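Local coordinates for protein glutathione S-transferase (Sphingobium chungbukense, PDB 6M1T) that binds glutathione and, as a beta class glutathione S-transferase, probably conjugates it to other compounds, at residues A[13-16]-A[17-21]; A[40-43]-A[44-47]. All blocks are in the same frame, centred on the assembly; numbering follows the deposited sequence.

Contact 1. Residues A[13-16]-A[17-21]; sequences APHI and ALRET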
loop_
_atom_site.group_PDB
_atom_site.type_symbol
_atom_site.label_atom_id
_atom_site.label_comp_id
_atom_site.label_asym_id
_atom_site.label_seq_id
_atom_site.Cartn_x
_atom_site.Cartn_y
_atom_site.Cartn_z
ATOM N N ALA A 13 0.198 -9.290 -12.023
ATOM C CA ALA A 13 0.222 -7.867 -12.399
ATOM C C ALA A 13 1.584 -7.483 -12.981
ATOM O O ALA A 13 1.658 -7.043 -14.150
ATOM C CB ALA A 13 -0.195 -6.975 -11.255
ATOM N N PRO A 14 2.703 -7.691 -12.252
ATOM C CA PRO A 14 4.011 -7.426 -12.827
ATOM C C PRO A 14 4.324 -8.347 -14.022
ATOM O O PRO A 14 5.069 -7.903 -14.922
ATOM C CB PRO A 14 5.003 -7.545 -11.650
ATOM C CG PRO A 14 4.236 -8.291 -10.616
ATOM C CD PRO A 14 2.762 -7.969 -10.813
ATOM N N HIS A 15 3.790 -9.569 -14.042
ATOM C CA HIS A 15 3.918 -10.465 -15.235
ATOM C C HIS A 15 3.382 -9.727 -16.474
ATOM O O HIS A 15 4.106 -9.638 -17.505
ATOM C CB HIS A 15 3.188 -11.796 -14.987
ATOM C CG HIS A 15 3.506 -12.876 -15.968
ATOM N ND1 HIS A 15 3.016 -14.167 -15.830
ATOM C CD2 HIS A 15 4.308 -12.887 -17.046
ATOM C CE1 HIS A 15 3.438 -14.905 -16.857
ATOM N NE2 HIS A 15 4.275 -14.153 -17.590
ATOM N N ILE A 16 2.155 -9.246 -16.412
ATOM C CA ILE A 16 1.536 -8.475 -17.538
ATOM C C ILE A 16 2.400 -7.234 -17.866
ATOM O O ILE A 16 2.655 -6.971 -19.039
ATOM C CB ILE A 16 0.083 -8.121 -17.213
ATOM C CG1 ILE A 16 -0.776 -9.379 -17.210
ATOM C CG2 ILE A 16 -0.438 -7.053 -18.176
ATOM C CD1 ILE A 16 -2.114 -9.256 -16.537
ATOM N N ALA A 17 2.839 -6.483 -16.861
ATOM C CA ALA A 17 3.606 -5.224 -17.022
ATOM C C ALA A 17 4.914 -5.468 -17.787
ATOM O O ALA A 17 5.284 -4.644 -18.638
ATOM C CB ALA A 17 3.846 -4.572 -15.659
ATOM N N LEU A 18 5.665 -6.506 -17.438
ATOM C CA LEU A 18 6.912 -6.851 -18.150
ATOM C C LEU A 18 6.603 -7.181 -19.618
ATOM O O LEU A 18 7.459 -6.832 -20.471
ATOM C CB LEU A 18 7.599 -8.021 -17.437
ATOM C CG LEU A 18 8.225 -7.639 -16.100
ATOM C CD1 LEU A 18 8.496 -8.872 -15.269
ATOM C CD2 LEU A 18 9.491 -6.841 -16.305
ATOM N N ARG A 19 5.502 -7.878 -19.883
ATOM C CA ARG A 19 5.038 -8.153 -21.276
ATOM C C ARG A 19 4.683 -6.820 -21.974
ATOM O O ARG A 19 4.972 -6.714 -23.170
ATOM C CB ARG A 19 3.865 -9.126 -21.314
ATOM C CG ARG A 19 4.300 -10.538 -20.928
ATOM C CD ARG A 19 3.242 -11.602 -21.046
ATOM N NE ARG A 19 3.804 -12.837 -20.505
ATOM C CZ ARG A 19 4.443 -13.774 -21.192
ATOM N NH1 ARG A 19 4.563 -13.680 -22.501
ATOM N NH2 ARG A 19 4.952 -14.804 -20.544
ATOM N N GLU A 20 4.115 -5.851 -21.256
ATOM C CA GLU A 20 3.750 -4.513 -21.794
ATOM C C GLU A 20 5.006 -3.691 -22.114
ATOM O O GLU A 20 4.939 -2.824 -23.036
ATOM C CB GLU A 20 2.774 -3.791 -20.862
ATOM C CG GLU A 20 1.355 -4.319 -20.930
ATOM C CD GLU A 20 0.501 -3.826 -22.121
ATOM O OE1 GLU A 20 0.852 -2.805 -22.748
ATOM O OE2 GLU A 20 -0.522 -4.442 -22.386
ATOM N N THR A 21 6.119 -3.903 -21.422
ATOM C CA THR A 21 7.351 -3.122 -21.655
ATOM C C THR A 21 8.342 -3.834 -22.598
ATOM O O THR A 21 9.283 -3.162 -23.076
ATOM C CB THR A 21 8.020 -2.731 -20.330
ATOM O OG1 THR A 21 8.496 -3.921 -19.716
ATOM C CG2 THR A 21 7.092 -1.946 -19.426
#
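His15 and Arg19 meet one helical turn apart. Their side chains run side by side and point the same way. Arg19 NH2 donates to His15 NE2 at 3.1 Å. The N-H...N angle is 155°. NE2 lies in the guanidinium plane, at its edge, but the donor is tilted somewhat out of the imidazole plane. Ring and guanidinium planes are 53° apart, so the two groups do not stack. The His15 ring is swung away from its own backbone N (chi1 -167°), while the Arg19 chain runs extended from CG to NE. Its CG passes 3.5 Å from His15 O on the way. On its other nitrogen, ND1, His15 is hydrogen-bonded to Glu198, so both ring nitrogens are engaged. NE2 as acceptor is consistent with a proton on ND1.

Arg19 N also bonds to His15 O at 3.3 Å, and this sets the two side chains on the same face of the helix. Ala17 N bonds to Ala13 O at 3.0 Å, and Leu18 N bonds to Pro14 O at 2.9 Å. Glu20 N closes on Ile16 O at 2.9 Å, and its CG lies 4.3 Å from Ile16 CG2.

Further out, helix 189-198 covers Ile16 and the Arg19 chain, and Glu20 OE2 is salt-bridged to Arg188 and hydrogen-bonded to Ser190. Pro14 and Ala17 lie on helix 66-75, where Pro14 touches Asn66, a glutathione-binding residue. The bonds from 13-16 to 17-21 are the regular i to i+4 bonds of helix 12-21. It is the crossover helix of the beta-alpha-beta unit that begins the thioredoxin-like fold of glutathione S-transferases.

Contact 2. Residues A[40-43]-A[44-47]; sequences GDDF and LTVN
Asp42 and Leu44 form an Asx turn at the start of a short 3-10 turn. It lies in the loop between strands 36-37 and 54-56 of the thioredoxin-like domain. Asp42 OD1 accepts from Leu44 N at 3.1 Å. The donor comes from well above the carboxylate plane. The carboxylate is anti to the Asp42 backbone N (chi1 177°), which turns it back over Leu44. With an alanine here OD1 is gone, and Leu44 N would probably lose its acceptor, leaving the first residues of the turn less firmly set.

This end is the looser one. Leu44 and Thr45 are exposed, and Thr45 OG1 makes a weak bond to Asp42 O, which also accepts from Thr45 N.

The inner side is tight. The Phe43 ring is buried. Its CD1 lies 3.9 Å from Val46 CB, with the two side chains crossing at about a right angle. Phe43 CZ is 3.9 Å from Asn47 CB. Phe4, Val52 and Ala54 also pack on this ring. Asn47 ND2 bonds to the backbone O of Lys51, which binds glutathione.

Two donors grip Phe43 O: Asn47 N arrives at 3.0 Å nearly in line with the carbonyl, and Val46 N at 2.8 Å from above its plane.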
loop_
_atom_site.group_PDB
_atom_site.type_symbol
_atom_site.label_atom_id
_atom_site.label_comp_id
_atom_site.label_asym_id
_atom_site.label_seq_id
_atom_site.Cartn_x
_atom_site.Cartn_y
_atom_site.Cartn_z
ATOM N N GLY A 40 13.822 -25.573 -6.895
ATOM C CA GLY A 40 14.139 -26.197 -5.594
ATOM C C GLY A 40 14.823 -25.247 -4.630
ATOM O O GLY A 40 14.984 -25.629 -3.473
ATOM N N ASP A 41 15.244 -24.063 -5.074
ATOM C CA ASP A 41 15.807 -23.006 -4.197
ATOM C C ASP A 41 14.786 -22.712 -3.087
ATOM O O ASP A 41 13.580 -22.799 -3.361
ATOM C CB ASP A 41 16.129 -21.739 -4.995
ATOM C CG ASP A 41 17.127 -21.967 -6.115
ATOM O OD1 ASP A 41 16.710 -22.414 -7.195
ATOM O OD2 ASP A 41 18.314 -21.717 -5.885
ATOM N N ASP A 42 15.247 -22.389 -1.876
ATOM C CA ASP A 42 14.373 -21.901 -0.774
ATOM C C ASP A 42 13.968 -20.466 -1.130
ATOM O O ASP A 42 14.857 -19.592 -1.217
ATOM C CB ASP A 42 15.082 -21.981 0.583
ATOM C CG ASP A 42 14.296 -21.443 1.773
ATOM O OD1 ASP A 42 13.100 -21.095 1.616
ATOM O OD2 ASP A 42 14.897 -21.370 2.874
ATOM N N PHE A 43 12.690 -20.228 -1.370
ATOM C CA PHE A 43 12.198 -18.891 -1.801
ATOM C C PHE A 43 12.442 -17.852 -0.701
ATOM O O PHE A 43 12.518 -16.668 -1.045
ATOM C CB PHE A 43 10.697 -18.914 -2.083
ATOM C CG PHE A 43 10.165 -17.605 -2.605
ATOM C CD1 PHE A 43 10.801 -16.956 -3.653
ATOM C CD2 PHE A 43 9.020 -17.033 -2.056
ATOM C CE1 PHE A 43 10.273 -15.781 -4.174
ATOM C CE2 PHE A 43 8.534 -15.822 -2.530
ATOM C CZ PHE A 43 9.158 -15.214 -3.604
ATOM N N LEU A 44 12.526 -18.257 0.579
ATOM C CA LEU A 44 12.731 -17.302 1.717
ATOM C C LEU A 44 14.091 -16.622 1.600
ATOM O O LEU A 44 14.240 -15.562 2.205
ATOM C CB LEU A 44 12.611 -17.996 3.081
ATOM C CG LEU A 44 11.276 -18.675 3.386
ATOM C CD1 LEU A 44 11.243 -19.223 4.802
ATOM C CD2 LEU A 44 10.098 -17.730 3.153
ATOM N N THR A 45 15.029 -17.202 0.843
ATOM C CA THR A 45 16.318 -16.571 0.465
ATOM C C THR A 45 16.101 -15.346 -0.421
ATOM O O THR A 45 16.951 -14.470 -0.380
ATOM C CB THR A 45 17.226 -17.536 -0.312
ATOM O OG1 THR A 45 17.371 -18.640 0.578
ATOM C CG2 THR A 45 18.547 -16.910 -0.696
ATOM N N VAL A 46 15.015 -15.311 -1.206
ATOM C CA VAL A 46 14.727 -14.243 -2.199
ATOM C C VAL A 46 13.811 -13.227 -1.532
ATOM O O VAL A 46 14.122 -12.027 -1.585
ATOM C CB VAL A 46 14.117 -14.867 -3.469
ATOM C CG1 VAL A 46 13.738 -13.819 -4.510
ATOM C CG2 VAL A 46 15.050 -15.913 -4.074
ATOM N N ASN A 47 12.717 -13.710 -0.926
ATOM C CA ASN A 47 11.743 -12.882 -0.174
ATOM C C ASN A 47 11.499 -13.521 1.184
ATOM O O ASN A 47 10.775 -14.494 1.288
ATOM C CB ASN A 47 10.413 -12.687 -0.908
ATOM C CG ASN A 47 9.543 -11.688 -0.186
ATOM O OD1 ASN A 47 10.001 -11.028 0.759
ATOM N ND2 ASN A 47 8.294 -11.573 -0.595
#

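Both contacts are local and both belong to the thioredoxin-like part of the chain, but they share no helix or strand. Their centres are about 22 Å apart, and their nearest atoms about 11 Å. Contact 1 is largely core, lying between helices 66-75, 153-162 and 189-198. Contact 2 is near the surface, with one buried flank against the sheet. Regular i to i+4 bonds dominate in 13-21, and its polar side chains reach to residues near the C-terminus. In 40-47 the bonds are mostly shorter-range turn bonds, and the buried part is an aromatic ring against the sheet. Each touches residues that bind glutathione: Asn66 for contact 1, Arg35 for contact 2.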